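Local coordinates for exopolysaccharide biosynthesis protein (Pantoea stewartii subsp. stewartii DC283, PDB 6TGF) that probably modifies the glycan biofilm of the bacterium as a hydrolase with a bacteriophage tailspike-like parallel beta-helix fold, at residues B[464-478]-B[485-499]. Numbering follows the deposited sequence.
Sequences LSLEDCKNPLIAWHS and TNLQSGSWIDNSEQG. With EDO (1,2-ethanediol), chain C; EDO (1,2-ethanediol), chain D.
Pro-472 and Trp-492 show how successive coils stack outside their strands: Pro-472 CB sits 3.5 Å from the centroid of the indole's five-membered ring, over its face. Farther along, Trp-476 is sandwiched, with Gln-498 CB over one face and Ile-474 CG2 over the opposite one, while its NE1 makes a weak bond of 3.3 Å to Asp-494 OD2 at the ring edge. Asp-494 is positioned in turn by an Asx turn, its OD1 taking both the backbone N and OG of Ser-496. In Asn-495, CG anti to the backbone N (chi1 -165°) brings the amide back to 464-478, where ND2 serves two carbonyls, Ala-475 O at 2.7 Å and Ser-478 O at 3.0 Å, both near the amide plane; its OD1 is held by Ser-510. At the type I' turn 488-491, Ser-491 OG accepts from Cys-469 N (2.8 Å, nearly straight at 174°) and donates to Gln-488 O, adding to the turn's backbone bond. Between the two turn regions Leu-466 CD1 packs 3.7 Å from Ile-493 CG1, crossing at about a right angle. Two parallel ladders, 465-467 on 486-488 and 473-474 on 493-494, connect these loop contacts, the rung stacking of a tailspike-like parallel beta-helix.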
loop_
_atom_site.group_PDB
_atom_site.type_symbol
_atom_site.label_atom_id
_atom_site.label_comp_id
_atom_site.label_asym_id
_atom_site.label_seq_id
_atom_site.Cartn_x
_atom_site.Cartn_y
_atom_site.Cartn_z
ATOM N N LEU B 464 -6.304 -1.644 -12.816
ATOM C CA LEU B 464 -5.533 -2.168 -13.975
ATOM C C LEU B 464 -6.008 -1.428 -15.229
ATOM O O LEU B 464 -7.234 -1.318 -15.421
ATOM C CB LEU B 464 -5.728 -3.684 -14.110
ATOM C CG LEU B 464 -4.921 -4.358 -15.221
ATOM C CD1 LEU B 464 -3.424 -4.235 -14.973
ATOM C CD2 LEU B 464 -5.312 -5.821 -15.368
ATOM N N SER B 465 -5.067 -0.912 -16.023
ATOM C CA SER B 465 -5.323 -0.229 -17.316
ATOM C C SER B 465 -4.617 -0.989 -18.440
ATOM O O SER B 465 -3.382 -1.113 -18.380
ATOM C CB SER B 465 -4.884 1.210 -17.266
ATOM O OG SER B 465 -5.639 1.934 -16.305
ATOM N N LEU B 466 -5.387 -1.504 -19.402
ATOM C CA LEU B 466 -4.884 -2.043 -20.692
ATOM C C LEU B 466 -5.322 -1.084 -21.804
ATOM O O LEU B 466 -6.542 -0.890 -21.959
ATOM C CB LEU B 466 -5.443 -3.453 -20.912
ATOM C CG LEU B 466 -5.202 -4.448 -19.777
ATOM C CD1 LEU B 466 -6.031 -5.706 -19.978
ATOM C CD2 LEU B 466 -3.728 -4.798 -19.660
ATOM N N GLU B 467 -4.366 -0.480 -22.516
ATOM C CA GLU B 467 -4.621 0.507 -23.600
ATOM C C GLU B 467 -3.849 0.098 -24.859
ATOM O O GLU B 467 -2.619 -0.055 -24.772
ATOM C CB GLU B 467 -4.221 1.915 -23.154
ATOM C CG GLU B 467 -5.060 2.454 -22.007
ATOM C CD GLU B 467 -5.012 3.964 -21.833
ATOM O OE1 GLU B 467 -5.860 4.498 -21.085
ATOM O OE2 GLU B 467 -4.125 4.606 -22.441
ATOM N N ASP B 468 -4.562 -0.084 -25.975
ATOM C CA ASP B 468 -3.993 -0.339 -27.325
ATOM C C ASP B 468 -3.135 -1.611 -27.299
ATOM O O ASP B 468 -2.080 -1.628 -27.961
ATOM C CB ASP B 468 -3.197 0.872 -27.820
ATOM C CG ASP B 468 -2.769 0.772 -29.275
ATOM O OD1 ASP B 468 -3.629 0.445 -30.117
ATOM O OD2 ASP B 468 -1.578 1.010 -29.552
ATOM N N CYS B 469 -3.581 -2.641 -26.575
ATOM C CA CYS B 469 -2.913 -3.967 -26.488
ATOM C C CYS B 469 -3.509 -4.896 -27.549
ATOM O O CYS B 469 -4.739 -5.101 -27.531
ATOM C CB CYS B 469 -3.042 -4.557 -25.090
ATOM S SG CYS B 469 -2.007 -3.702 -23.876
ATOM N N LYS B 470 -2.661 -5.421 -28.439
ATOM C CA LYS B 470 -3.062 -6.212 -29.635
ATOM C C LYS B 470 -3.976 -7.367 -29.211
ATOM O O LYS B 470 -5.035 -7.544 -29.846
ATOM C CB LYS B 470 -1.827 -6.748 -30.365
ATOM C CG LYS B 470 -2.116 -7.445 -31.687
ATOM C CD LYS B 470 -0.882 -7.979 -32.372
ATOM C CE LYS B 470 -1.204 -8.739 -33.639
ATOM N NZ LYS B 470 0.027 -9.117 -34.370
ATOM N N ASN B 471 -3.576 -8.113 -28.178
ATOM C CA ASN B 471 -4.267 -9.343 -27.710
ATOM C C ASN B 471 -4.849 -9.104 -26.321
ATOM O O ASN B 471 -4.432 -8.184 -25.618
ATOM C CB ASN B 471 -3.317 -10.543 -27.722
ATOM C CG ASN B 471 -2.819 -10.870 -29.113
ATOM O OD1 ASN B 471 -3.615 -11.133 -30.012
ATOM N ND2 ASN B 471 -1.511 -10.853 -29.301
ATOM N N PRO B 472 -5.844 -9.910 -25.888
ATOM C CA PRO B 472 -6.368 -9.808 -24.528
ATOM C C PRO B 472 -5.400 -10.376 -23.482
ATOM O O PRO B 472 -4.589 -11.220 -23.827
ATOM C CB PRO B 472 -7.651 -10.650 -24.572
ATOM C CG PRO B 472 -7.382 -11.672 -25.657
ATOM C CD PRO B 472 -6.536 -10.940 -26.679
ATOM N N LEU B 473 -5.500 -9.889 -22.243
ATOM C CA LEU B 473 -4.936 -10.566 -21.047
ATOM C C LEU B 473 -5.681 -11.896 -20.891
ATOM O O LEU B 473 -6.914 -11.858 -20.706
ATOM C CB LEU B 473 -5.105 -9.667 -19.817
ATOM C CG LEU B 473 -4.723 -10.290 -18.473
ATOM C CD1 LEU B 473 -3.245 -10.647 -18.433
ATOM C CD2 LEU B 473 -5.073 -9.356 -17.325
ATOM N N ILE B 474 -4.971 -13.021 -21.013
ATOM C CA ILE B 474 -5.563 -14.389 -20.919
ATOM C C ILE B 474 -5.814 -14.699 -19.439
ATOM O O ILE B 474 -4.831 -14.796 -18.681
ATOM C CB ILE B 474 -4.657 -15.441 -21.591
ATOM C CG1 ILE B 474 -4.358 -15.102 -23.056
ATOM C CG2 ILE B 474 -5.251 -16.835 -21.446
ATOM C CD1 ILE B 474 -5.570 -15.098 -23.963
ATOM N N ALA B 475 -7.085 -14.833 -19.050
ATOM C CA ALA B 475 -7.534 -15.111 -17.665
ATOM C C ALA B 475 -8.542 -16.268 -17.668
ATOM O O ALA B 475 -9.558 -16.168 -16.953
ATOM C CB ALA B 475 -8.121 -13.856 -17.064
ATOM N N TRP B 476 -8.254 -17.330 -18.431
ATOM C CA TRP B 476 -9.134 -18.521 -18.587
ATOM C C TRP B 476 -9.290 -19.224 -17.233
ATOM O O TRP B 476 -8.257 -19.494 -16.591
ATOM C CB TRP B 476 -8.586 -19.488 -19.645
ATOM C CG TRP B 476 -8.474 -18.921 -21.027
ATOM C CD1 TRP B 476 -9.204 -17.903 -21.569
ATOM C CD2 TRP B 476 -7.588 -19.374 -22.067
ATOM N NE1 TRP B 476 -8.819 -17.678 -22.863
ATOM C CE2 TRP B 476 -7.833 -18.566 -23.198
ATOM C CE3 TRP B 476 -6.611 -20.372 -22.151
ATOM C CZ2 TRP B 476 -7.135 -18.730 -24.395
ATOM C CZ3 TRP B 476 -5.921 -20.534 -23.334
ATOM C CH2 TRP B 476 -6.181 -19.722 -24.439
ATOM N N HIS B 477 -10.536 -19.486 -16.816
ATOM C CA HIS B 477 -10.900 -20.173 -15.545
ATOM C C HIS B 477 -10.358 -19.401 -14.334
ATOM O O HIS B 477 -10.283 -20.003 -13.247
ATOM C CB HIS B 477 -10.377 -21.619 -15.535
ATOM C CG HIS B 477 -10.860 -22.457 -16.670
ATOM N ND1 HIS B 477 -12.168 -22.891 -16.767
ATOM C CD2 HIS B 477 -10.214 -22.956 -17.746
ATOM C CE1 HIS B 477 -12.308 -23.611 -17.861
ATOM N NE2 HIS B 477 -11.124 -23.668 -18.479
ATOM N N SER B 478 -9.998 -18.123 -14.503
ATOM C CA SER B 478 -9.334 -17.302 -13.458
ATOM C C SER B 478 -10.395 -16.654 -12.560
ATOM O O SER B 478 -11.340 -16.051 -13.099
ATOM C CB SER B 478 -8.417 -16.274 -14.064
ATOM O OG SER B 478 -7.456 -15.840 -13.113
ATOM N N THR B 485 -11.399 -1.337 -13.733
ATOM C CA THR B 485 -10.618 -1.851 -14.890
ATOM C C THR B 485 -10.825 -0.893 -16.067
ATOM O O THR B 485 -11.990 -0.679 -16.454
ATOM C CB THR B 485 -11.008 -3.290 -15.250
ATOM O OG1 THR B 485 -10.895 -4.092 -14.074
ATOM C CG2 THR B 485 -10.146 -3.873 -16.349
ATOM N N ASN B 486 -9.732 -0.334 -16.593
ATOM C CA ASN B 486 -9.736 0.675 -17.684
ATOM C C ASN B 486 -9.216 0.022 -18.969
ATOM O O ASN B 486 -7.990 -0.161 -19.079
ATOM C CB ASN B 486 -8.906 1.903 -17.304
ATOM C CG ASN B 486 -8.794 2.915 -18.423
ATOM O OD1 ASN B 486 -7.731 3.492 -18.636
ATOM N ND2 ASN B 486 -9.880 3.136 -19.145
ATOM N N LEU B 487 -10.121 -0.310 -19.894
ATOM C CA LEU B 487 -9.801 -0.910 -21.217
ATOM C C LEU B 487 -10.062 0.130 -22.316
ATOM O O LEU B 487 -11.222 0.562 -22.455
ATOM C CB LEU B 487 -10.659 -2.163 -21.420
ATOM C CG LEU B 487 -10.691 -3.145 -20.251
ATOM C CD1 LEU B 487 -11.666 -4.278 -20.524
ATOM C CD2 LEU B 487 -9.304 -3.694 -19.952
ATOM N N GLN B 488 -9.013 0.521 -23.049
ATOM C CA GLN B 488 -9.078 1.483 -24.183
ATOM C C GLN B 488 -8.497 0.824 -25.438
ATOM O O GLN B 488 -7.703 -0.129 -25.296
ATOM C CB GLN B 488 -8.302 2.765 -23.864
ATOM C CG GLN B 488 -8.645 3.388 -22.515
ATOM C CD GLN B 488 -9.887 4.242 -22.566
ATOM O OE1 GLN B 488 -10.957 3.846 -22.105
ATOM N NE2 GLN B 488 -9.751 5.429 -23.132
ATOM N N SER B 489 -8.896 1.320 -26.614
ATOM C CA SER B 489 -8.308 1.001 -27.943
ATOM C C SER B 489 -8.325 -0.513 -28.204
ATOM O O SER B 489 -7.306 -1.040 -28.693
ATOM C CB SER B 489 -6.912 1.562 -28.049
ATOM O OG SER B 489 -6.827 2.843 -27.443
ATOM N N GLY B 490 -9.438 -1.182 -27.884
ATOM C CA GLY B 490 -9.686 -2.595 -28.235
ATOM C C GLY B 490 -8.953 -3.578 -27.333
ATOM O O GLY B 490 -8.973 -4.782 -27.653
ATOM N N SER B 491 -8.327 -3.103 -26.250
ATOM C CA SER B 491 -7.741 -3.952 -25.179
ATOM C C SER B 491 -8.885 -4.603 -24.396
ATOM O O SER B 491 -9.931 -3.944 -24.242
ATOM C CB SER B 491 -6.853 -3.147 -24.269
ATOM O OG SER B 491 -5.887 -2.420 -25.012
ATOM N N TRP B 492 -8.708 -5.842 -23.930
ATOM C CA TRP B 492 -9.716 -6.536 -23.083
ATOM C C TRP B 492 -9.080 -7.678 -22.282
ATOM O O TRP B 492 -7.907 -8.012 -22.530
ATOM C CB TRP B 492 -10.910 -7.015 -23.924
ATOM C CG TRP B 492 -10.586 -7.994 -25.013
ATOM C CD1 TRP B 492 -9.835 -7.771 -26.131
ATOM C CD2 TRP B 492 -11.057 -9.351 -25.112
ATOM N NE1 TRP B 492 -9.785 -8.900 -26.905
ATOM C CE2 TRP B 492 -10.526 -9.884 -26.307
ATOM C CE3 TRP B 492 -11.856 -10.168 -24.304
ATOM C CZ2 TRP B 492 -10.774 -11.198 -26.708
ATOM C CZ3 TRP B 492 -12.100 -11.465 -24.702
ATOM C CH2 TRP B 492 -11.566 -11.970 -25.888
ATOM N N ILE B 493 -9.844 -8.218 -21.327
ATOM C CA ILE B 493 -9.471 -9.385 -20.476
ATOM C C ILE B 493 -10.379 -10.554 -20.865
ATOM O O ILE B 493 -11.607 -10.429 -20.690
ATOM C CB ILE B 493 -9.588 -9.037 -18.977
ATOM C CG1 ILE B 493 -8.737 -7.818 -18.606
ATOM C CG2 ILE B 493 -9.246 -10.244 -18.117
ATOM C CD1 ILE B 493 -9.074 -7.215 -17.261
ATOM N N ASP B 494 -9.793 -11.634 -21.391
ATOM C CA ASP B 494 -10.507 -12.887 -21.747
ATOM C C ASP B 494 -10.620 -13.746 -20.482
ATOM O O ASP B 494 -9.635 -14.429 -20.144
ATOM C CB ASP B 494 -9.800 -13.614 -22.894
ATOM C CG ASP B 494 -10.585 -14.781 -23.468
ATOM O OD1 ASP B 494 -11.564 -15.207 -22.830
ATOM O OD2 ASP B 494 -10.207 -15.254 -24.555
ATOM N N ASN B 495 -11.776 -13.697 -19.812
ATOM C CA ASN B 495 -12.068 -14.457 -18.566
ATOM C C ASN B 495 -13.013 -15.620 -18.897
ATOM O O ASN B 495 -13.856 -15.960 -18.045
ATOM C CB ASN B 495 -12.635 -13.536 -17.479
ATOM C CG ASN B 495 -12.620 -14.143 -16.091
ATOM O OD1 ASN B 495 -13.352 -13.695 -15.213
ATOM N ND2 ASN B 495 -11.795 -15.156 -15.874
ATOM N N SER B 496 -12.859 -16.216 -20.085
ATOM C CA SER B 496 -13.707 -17.320 -20.611
ATOM C C SER B 496 -13.237 -18.657 -20.024
ATOM O O SER B 496 -12.356 -18.636 -19.143
ATOM C CB SER B 496 -13.694 -17.338 -22.121
ATOM O OG SER B 496 -12.423 -17.737 -22.615
ATOM N N GLU B 497 -13.809 -19.771 -20.494
ATOM C CA GLU B 497 -13.521 -21.142 -19.996
ATOM C C GLU B 497 -12.824 -21.957 -21.092
ATOM O O GLU B 497 -13.192 -23.132 -21.281
ATOM C CB GLU B 497 -14.824 -21.797 -19.532
ATOM C CG GLU B 497 -15.498 -21.042 -18.403
ATOM C CD GLU B 497 -16.656 -21.779 -17.755
ATOM O OE1 GLU B 497 -17.289 -22.608 -18.443
ATOM O OE2 GLU B 497 -16.920 -21.526 -16.561
ATOM N N GLN B 498 -11.849 -21.354 -21.781
ATOM C CA GLN B 498 -10.981 -22.040 -22.776
ATOM C C GLN B 498 -9.847 -22.764 -22.041
ATOM O O GLN B 498 -9.517 -22.356 -20.909
ATOM C CB GLN B 498 -10.400 -21.045 -23.781
ATOM C CG GLN B 498 -11.431 -20.463 -24.736
ATOM C CD GLN B 498 -10.814 -19.966 -26.020
ATOM O OE1 GLN B 498 -9.601 -19.795 -26.128
ATOM N NE2 GLN B 498 -11.655 -19.728 -27.012
ATOM N N GLY B 499 -9.282 -23.799 -22.669
ATOM C CA GLY B 499 -8.114 -24.550 -22.165
ATOM C C GLY B 499 -8.447 -25.379 -20.936
ATOM O O GLY B 499 -9.643 -25.502 -20.606
HETATM C C1 EDO C . -12.860 -0.636 -25.343
HETATM O O1 EDO C . -11.993 -1.749 -25.426
HETATM C C2 EDO C . -12.549 0.421 -26.339
HETATM O O2 EDO C . -12.543 -0.043 -27.677
HETATM C C1 EDO D . -13.987 2.111 -17.818
HETATM O O1 EDO D . -12.771 2.821 -17.950
HETATM C C2 EDO D . -14.500 1.585 -19.110
HETATM O O2 EDO D . -13.610 0.690 -19.749
HETATM O O HOH W 1 -8.730 -3.048 -12.343
HETATM O O HOH W 2 -6.274 -3.497 -29.168
HETATM O O HOH W 3 -6.787 -6.862 -27.635
#